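Local coordinates for protein suppressor of RNA silencing p3 (Rice hoja blanca virus, PDB 3AJF) that forms a homodimer and suppresses RNA-mediated gene silencing in the host, presumably by binding double-stranded RNA, at residues 10-20 and 72-83. Numbering follows the deposited sequence.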
loop_
_atom_site.group_PDB
_atom_site.type_symbol
_atom_site.label_atom_id
_atom_site.label_comp_id
_atom_site.label_asym_id
_atom_site.label_seq_id
_atom_site.Cartn_x
_atom_site.Cartn_y
_atom_site.Cartn_z
ATOM N N CYS A 10 -11.751 -1.311 9.966
ATOM C CA CYS A 10 -10.438 -1.796 9.569
ATOM C C CYS A 10 -9.560 -1.538 10.780
ATOM O O CYS A 10 -9.408 -0.391 11.173
ATOM C CB CYS A 10 -9.922 -0.959 8.385
ATOM S SG CYS A 10 -8.140 -1.166 7.977
ATOM N N LYS A 11 -9.021 -2.582 11.405
ATOM C CA LYS A 11 -8.174 -2.392 12.595
ATOM C C LYS A 11 -8.922 -1.544 13.636
ATOM O O LYS A 11 -8.341 -0.679 14.289
ATOM C CB LYS A 11 -6.846 -1.718 12.211
ATOM C CG LYS A 11 -5.797 -2.625 11.522
ATOM C CD LYS A 11 -4.588 -1.761 11.109
ATOM C CE LYS A 11 -3.323 -2.591 10.843
ATOM N NZ LYS A 11 -2.047 -1.819 11.156
ATOM N N ASP A 12 -10.224 -1.791 13.761
ATOM C CA ASP A 12 -11.103 -1.111 14.721
ATOM C C ASP A 12 -11.425 0.351 14.396
ATOM O O ASP A 12 -12.096 1.038 15.179
ATOM C CB ASP A 12 -10.595 -1.284 16.172
ATOM C CG ASP A 12 -10.710 -2.729 16.665
ATOM O OD1 ASP A 12 -11.798 -3.342 16.522
ATOM O OD2 ASP A 12 -9.707 -3.261 17.192
ATOM N N LEU A 13 -10.976 0.815 13.228
ATOM C CA LEU A 13 -11.262 2.160 12.754
ATOM C C LEU A 13 -12.402 2.069 11.746
ATOM O O LEU A 13 -12.319 1.274 10.802
ATOM C CB LEU A 13 -10.031 2.759 12.058
ATOM C CG LEU A 13 -8.659 2.802 12.747
ATOM C CD1 LEU A 13 -7.555 3.251 11.758
ATOM C CD2 LEU A 13 -8.656 3.700 13.981
ATOM N N PRO A 14 -13.459 2.871 11.939
ATOM C CA PRO A 14 -14.603 2.930 11.031
ATOM C C PRO A 14 -14.222 3.344 9.608
ATOM O O PRO A 14 -13.490 4.318 9.406
ATOM C CB PRO A 14 -15.498 3.990 11.659
ATOM C CG PRO A 14 -15.137 3.950 13.138
ATOM C CD PRO A 14 -13.648 3.748 13.112
ATOM N N ILE A 15 -14.709 2.581 8.634
ATOM C CA ILE A 15 -14.451 2.852 7.229
ATOM C C ILE A 15 -15.767 3.284 6.657
ATOM O O ILE A 15 -16.641 2.451 6.501
ATOM C CB ILE A 15 -14.048 1.570 6.487
ATOM C CG1 ILE A 15 -12.871 0.926 7.159
ATOM C CG2 ILE A 15 -13.791 1.828 4.971
ATOM C CD1 ILE A 15 -13.025 -0.515 7.136
ATOM N N PRO A 16 -15.912 4.574 6.298
ATOM C CA PRO A 16 -17.199 5.001 5.762
ATOM C C PRO A 16 -17.553 4.261 4.471
ATOM O O PRO A 16 -16.687 4.005 3.622
ATOM C CB PRO A 16 -17.005 6.507 5.518
ATOM C CG PRO A 16 -15.835 6.880 6.323
ATOM C CD PRO A 16 -14.944 5.680 6.346
ATOM N N ILE A 17 -18.815 3.874 4.355
ATOM C CA ILE A 17 -19.288 3.051 3.222
ATOM C C ILE A 17 -19.146 3.755 1.846
ATOM O O ILE A 17 -18.824 3.108 0.820
ATOM C CB ILE A 17 -20.738 2.494 3.503
ATOM C CG1 ILE A 17 -21.130 1.397 2.498
ATOM C CG2 ILE A 17 -21.757 3.616 3.542
ATOM C CD1 ILE A 17 -20.460 0.038 2.756
ATOM N N ASP A 18 -19.318 5.079 1.843
ATOM C CA ASP A 18 -19.104 5.879 0.646
ATOM C C ASP A 18 -17.642 5.918 0.228
ATOM O O ASP A 18 -17.360 6.167 -0.956
ATOM C CB ASP A 18 -19.626 7.292 0.826
ATOM C CG ASP A 18 -21.178 7.349 0.956
ATOM O OD1 ASP A 18 -21.875 6.364 0.601
ATOM O OD2 ASP A 18 -21.691 8.401 1.383
ATOM N N LEU A 19 -16.724 5.680 1.182
ATOM C CA LEU A 19 -15.303 5.578 0.846
ATOM C C LEU A 19 -15.050 4.328 0.017
ATOM O O LEU A 19 -14.324 4.374 -0.981
ATOM C CB LEU A 19 -14.394 5.590 2.094
ATOM C CG LEU A 19 -12.892 5.272 1.842
ATOM C CD1 LEU A 19 -12.225 6.200 0.765
ATOM C CD2 LEU A 19 -12.102 5.357 3.102
ATOM N N LEU A 20 -15.621 3.203 0.431
ATOM C CA LEU A 20 -15.477 1.974 -0.363
ATOM C C LEU A 20 -16.083 2.117 -1.757
ATOM O O LEU A 20 -15.525 1.603 -2.733
ATOM C CB LEU A 20 -16.041 0.750 0.373
ATOM C CG LEU A 20 -15.311 0.308 1.661
ATOM C CD1 LEU A 20 -16.103 -0.811 2.375
ATOM C CD2 LEU A 20 -13.884 -0.139 1.391
ATOM N N HIS A 72 -11.778 13.344 6.224
ATOM C CA HIS A 72 -12.076 12.215 7.104
ATOM C C HIS A 72 -11.917 10.850 6.429
ATOM O O HIS A 72 -12.060 9.829 7.071
ATOM C CB HIS A 72 -13.445 12.371 7.780
ATOM C CG HIS A 72 -14.611 12.262 6.846
ATOM N ND1 HIS A 72 -14.882 13.208 5.879
ATOM C CD2 HIS A 72 -15.597 11.336 6.756
ATOM C CE1 HIS A 72 -15.964 12.852 5.210
ATOM N NE2 HIS A 72 -16.423 11.726 5.729
ATOM N N TYR A 73 -11.606 10.845 5.136
ATOM C CA TYR A 73 -11.348 9.607 4.428
ATOM C C TYR A 73 -9.888 9.200 4.547
ATOM O O TYR A 73 -9.564 8.048 4.286
ATOM C CB TYR A 73 -11.750 9.726 2.944
ATOM C CG TYR A 73 -13.251 9.623 2.653
ATOM C CD1 TYR A 73 -14.214 9.680 3.682
ATOM C CD2 TYR A 73 -13.702 9.485 1.345
ATOM C CE1 TYR A 73 -15.574 9.566 3.405
ATOM C CE2 TYR A 73 -15.062 9.385 1.063
ATOM C CZ TYR A 73 -15.976 9.427 2.093
ATOM O OH TYR A 73 -17.301 9.334 1.789
ATOM N N ARG A 74 -9.010 10.117 4.984
ATOM C CA ARG A 74 -7.574 9.810 4.912
ATOM C C ARG A 74 -7.142 8.643 5.801
ATOM O O ARG A 74 -6.350 7.790 5.372
ATOM C CB ARG A 74 -6.674 11.045 5.149
ATOM C CG ARG A 74 -6.887 12.206 4.157
ATOM C CD ARG A 74 -5.718 13.187 4.219
ATOM N NE ARG A 74 -4.538 12.594 3.595
ATOM C CZ ARG A 74 -4.339 12.479 2.285
ATOM N NH1 ARG A 74 -5.198 13.001 1.425
ATOM N NH2 ARG A 74 -3.241 11.887 1.829
ATOM N N LEU A 75 -7.643 8.624 7.027
ATOM C CA LEU A 75 -7.229 7.611 8.005
ATOM C C LEU A 75 -7.765 6.214 7.635
ATOM O O LEU A 75 -6.990 5.243 7.608
ATOM C CB LEU A 75 -7.624 8.021 9.434
ATOM C CG LEU A 75 -7.282 7.059 10.582
ATOM C CD1 LEU A 75 -5.804 6.653 10.537
ATOM C CD2 LEU A 75 -7.630 7.662 11.937
ATOM N N PRO A 76 -9.074 6.104 7.350
ATOM C CA PRO A 76 -9.568 4.791 6.912
ATOM C C PRO A 76 -8.944 4.279 5.604
ATOM O O PRO A 76 -8.704 3.075 5.487
ATOM C CB PRO A 76 -11.072 4.983 6.754
ATOM C CG PRO A 76 -11.356 6.463 6.944
ATOM C CD PRO A 76 -10.149 7.108 7.523
ATOM N N LEU A 77 -8.669 5.167 4.651
ATOM C CA LEU A 77 -8.129 4.718 3.387
ATOM C C LEU A 77 -6.685 4.256 3.573
ATOM O O LEU A 77 -6.266 3.255 2.998
ATOM C CB LEU A 77 -8.239 5.819 2.326
ATOM C CG LEU A 77 -7.764 5.504 0.906
ATOM C CD1 LEU A 77 -8.426 4.219 0.379
ATOM C CD2 LEU A 77 -8.058 6.698 -0.005
ATOM N N THR A 78 -5.937 4.968 4.413
ATOM C CA THR A 78 -4.592 4.569 4.725
ATOM C C THR A 78 -4.609 3.235 5.459
ATOM O O THR A 78 -3.734 2.382 5.224
ATOM C CB THR A 78 -3.904 5.654 5.596
ATOM O OG1 THR A 78 -3.778 6.855 4.822
ATOM C CG2 THR A 78 -2.537 5.208 6.044
ATOM N N CYS A 79 -5.581 3.056 6.348
ATOM C CA CYS A 79 -5.762 1.771 7.034
ATOM C C CYS A 79 -5.906 0.640 6.017
ATOM O O CYS A 79 -5.253 -0.403 6.144
ATOM C CB CYS A 79 -7.004 1.766 7.972
ATOM S SG CYS A 79 -7.088 0.285 9.046
ATOM N N LEU A 80 -6.776 0.845 5.024
ATOM C CA LEU A 80 -7.005 -0.159 3.974
ATOM C C LEU A 80 -5.697 -0.491 3.223
ATOM O O LEU A 80 -5.356 -1.677 3.006
ATOM C CB LEU A 80 -8.069 0.359 2.996
ATOM C CG LEU A 80 -9.483 0.544 3.565
ATOM C CD1 LEU A 80 -10.451 1.102 2.483
ATOM C CD2 LEU A 80 -9.987 -0.795 4.147
ATOM N N VAL A 81 -4.942 0.552 2.861
ATOM C CA VAL A 81 -3.674 0.337 2.186
ATOM C C VAL A 81 -2.754 -0.516 3.066
ATOM O O VAL A 81 -2.165 -1.514 2.613
ATOM C CB VAL A 81 -2.966 1.659 1.758
ATOM C CG1 VAL A 81 -1.523 1.360 1.310
ATOM C CG2 VAL A 81 -3.671 2.250 0.637
ATOM N N SER A 82 -2.636 -0.095 4.321
ATOM C CA SER A 82 -1.725 -0.686 5.265
ATOM C C SER A 82 -2.102 -2.150 5.501
ATOM O O SER A 82 -1.214 -3.045 5.466
ATOM C CB SER A 82 -1.712 0.162 6.548
ATOM O OG SER A 82 -1.148 -0.543 7.612
ATOM N N THR A 83 -3.397 -2.415 5.694
ATOM C CA THR A 83 -3.865 -3.776 5.947
ATOM C C THR A 83 -3.861 -4.715 4.741
ATOM O O THR A 83 -3.488 -5.884 4.877
ATOM C CB THR A 83 -5.283 -3.840 6.655
ATOM O OG1 THR A 83 -6.292 -3.413 5.757
ATOM C CG2 THR A 83 -5.337 -2.930 7.784
#
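C10, I15 and L19 face C79, P76 and Y73 in turn, so the type I' turn from C10 to L13 and the chain after it run back along helix 74-85, from its middle toward its N-terminal end, with no hydrogen bond between 10-20 and 72-83. One covalent link ties them: SG of C10 joins SG of C79 at 2.1 Å, with a chi3 of -90°. CG2 of T83 sits 3.3 Å from SG of C10 and 3.6 Å from CD of K11, whose extended chain runs alongside T83, head to tail with it. One helical turn back, CD1 of L13 lies between CG of L75 and SG of C79, the two leucines at about a right angle.

P76 forms the middle of the interface: its CG receives CD of P16 at 3.7 Å, while its CB packs against CD2 of L19. L19 gives up more surface than any other residue here. Its CB sits over the centre of the Y73 ring, 4.0 Å from the centroid and 9° off the normal, a CH-pi contact; chi1 171°, CG anti to the backbone N, sends CD1 to CD2 of Y73 and CD2 to P76 and L77. P16, the N-cap of helix 17-30, brings its CG to CE1 of the same ring. R74, turned away from 10-20, hydrogen-bonds through NH2 to O of L63 and to O of F88 of the second subunit, and OG of S82 to OG of that subunit's S82, placing this helix at the dimer interface. A disulfide-pinned beta-hairpin and the first turn of helix 17-30 thus pack on the last helix of this helical domain.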